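Local coordinates for TRAP dicarboxylate transporter-DctP subunit (Desulfovibrio salexigens, PDB 4N6D), which probably captures a small organic acid in the periplasm as the solute-binding component of a TRAP transport system, at residues N151-V156 with E211-L216. Numbering follows the deposited sequence.
Sequences NIMTKV and EVLKDL
Met153 reaches from strand 151-154 to the short helix 212-215 and meets Val212 and Leu213. Its SD does most of the touching. Met153 SD lies 3.6 Å from Leu213 CG, on the methine side of that branch carbon. Leu213 CD1 and CD2 are slightly farther from the sulfur. Val212 approaches through one branch, CG2, which lies 3.7 Å from both Met153 SD and Met153 CE. The methionine runs nearly extended from CA to SD, then bends at its last torsion (chi3 -82°). This turn sets CE against the valine, while the sulfur touches both Val212 and Leu213. No hydrogen bond joins the two segments.

The strand is fixed by its neighbours: Met153 pairs through its backbone with Leu206, and Ile152 with Thr226. The Met153 side chain also touches Leu206, Ser208 and Glu225. On the helix side, Asp215 N is hydrogen-bonded to Glu211 O at 2.9 Å, and Asp215 OD2 to His273 NE2 on helix 249-285. The contact thus joins an inner strand of a four-stranded mixed sheet to a one-turn helix of this periplasmic-binding-protein fold. All three touching residues are buried, and the join rests on dispersion and exclusion of water, with a polarisable thioether at its centre.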
# COMPACT_ATOMS: atom_id res chain seq x y z
N ASN A 151 -10.71 -3.57 0.07
CA ASN A 151 -11.87 -4.44 0.07
C ASN A 151 -13.11 -3.63 0.49
O ASN A 151 -12.99 -2.50 0.97
CB ASN A 151 -11.64 -5.58 1.04
CG ASN A 151 -10.58 -6.55 0.55
OD1 ASN A 151 -10.74 -7.17 -0.50
ND2 ASN A 151 -9.50 -6.71 1.31
N ILE A 152 -14.28 -4.22 0.30
CA ILE A 152 -15.53 -3.52 0.53
C ILE A 152 -16.15 -4.02 1.82
O ILE A 152 -16.46 -5.21 1.94
CB ILE A 152 -16.49 -3.74 -0.66
CG1 ILE A 152 -15.85 -3.17 -1.92
CG2 ILE A 152 -17.85 -3.07 -0.41
CD1 ILE A 152 -16.62 -3.43 -3.20
N MET A 153 -16.32 -3.11 2.78
CA MET A 153 -16.84 -3.43 4.09
C MET A 153 -18.15 -2.67 4.27
O MET A 153 -18.17 -1.43 4.17
CB MET A 153 -15.84 -3.01 5.15
CG MET A 153 -14.53 -3.79 5.10
SD MET A 153 -13.21 -2.96 5.99
CE MET A 153 -12.69 -1.80 4.73
N THR A 154 -19.23 -3.39 4.55
CA THR A 154 -20.56 -2.80 4.46
C THR A 154 -21.53 -3.23 5.56
O THR A 154 -21.33 -4.23 6.24
CB THR A 154 -21.23 -3.18 3.11
OG1 THR A 154 -21.21 -4.60 2.95
CG2 THR A 154 -20.52 -2.51 1.93
N LYS A 155 -22.59 -2.43 5.72
CA LYS A 155 -23.64 -2.70 6.71
C LYS A 155 -24.51 -3.86 6.30
O LYS A 155 -24.97 -4.62 7.15
CB LYS A 155 -24.53 -1.46 6.88
CG LYS A 155 -23.79 -0.25 7.39
CD LYS A 155 -24.71 0.96 7.57
CE LYS A 155 -25.87 0.65 8.46
NZ LYS A 155 -26.75 1.86 8.57
N VAL A 156 -24.77 -3.95 5.01
CA VAL A 156 -25.60 -5.00 4.43
C VAL A 156 -24.72 -5.80 3.45
O VAL A 156 -23.83 -5.25 2.80
CB VAL A 156 -26.82 -4.38 3.70
CG1 VAL A 156 -27.54 -5.40 2.83
CG2 VAL A 156 -27.76 -3.75 4.70
N GLU A 211 -7.77 -3.81 7.99
CA GLU A 211 -7.33 -3.50 9.35
C GLU A 211 -8.24 -2.48 10.04
O GLU A 211 -8.26 -2.40 11.27
CB GLU A 211 -5.86 -3.05 9.42
CG GLU A 211 -5.65 -1.60 9.21
CD GLU A 211 -5.56 -1.28 7.77
OE1 GLU A 211 -5.81 -2.21 6.97
OE2 GLU A 211 -5.20 -0.12 7.46
N VAL A 212 -8.99 -1.70 9.27
CA VAL A 212 -9.82 -0.65 9.88
C VAL A 212 -10.98 -1.26 10.67
O VAL A 212 -11.60 -0.60 11.50
CB VAL A 212 -10.37 0.34 8.82
CG1 VAL A 212 -9.23 1.02 8.08
CG2 VAL A 212 -11.29 -0.37 7.84
N LEU A 213 -11.29 -2.53 10.41
CA LEU A 213 -12.38 -3.19 11.11
C LEU A 213 -12.15 -3.22 12.61
O LEU A 213 -13.10 -3.03 13.39
CB LEU A 213 -12.58 -4.61 10.55
CG LEU A 213 -13.25 -4.59 9.17
CD1 LEU A 213 -13.13 -5.94 8.49
CD2 LEU A 213 -14.73 -4.12 9.25
N LYS A 214 -10.90 -3.44 13.01
CA LYS A 214 -10.49 -3.36 14.41
C LYS A 214 -9.91 -1.99 14.75
O LYS A 214 -10.30 -1.39 15.74
CB LYS A 214 -9.43 -4.41 14.74
CG LYS A 214 -8.97 -4.36 16.18
CD LYS A 214 -7.94 -5.44 16.51
CE LYS A 214 -7.48 -5.31 17.97
NZ LYS A 214 -6.44 -6.32 18.28
N ASP A 215 -8.96 -1.50 13.95
CA ASP A 215 -8.18 -0.33 14.33
C ASP A 215 -9.06 0.91 14.53
O ASP A 215 -8.78 1.77 15.37
CB ASP A 215 -7.12 0.00 13.26
CG ASP A 215 -6.00 -1.04 13.17
OD1 ASP A 215 -5.98 -2.02 13.95
OD2 ASP A 215 -5.14 -0.85 12.30
N LEU A 216 -10.10 1.01 13.71
CA LEU A 216 -11.08 2.09 13.81
C LEU A 216 -12.49 1.56 14.17
O LEU A 216 -13.49 2.27 14.06
CB LEU A 216 -11.11 2.86 12.50
CG LEU A 216 -9.82 3.64 12.20
CD1 LEU A 216 -9.88 4.29 10.81
CD2 LEU A 216 -9.56 4.69 13.26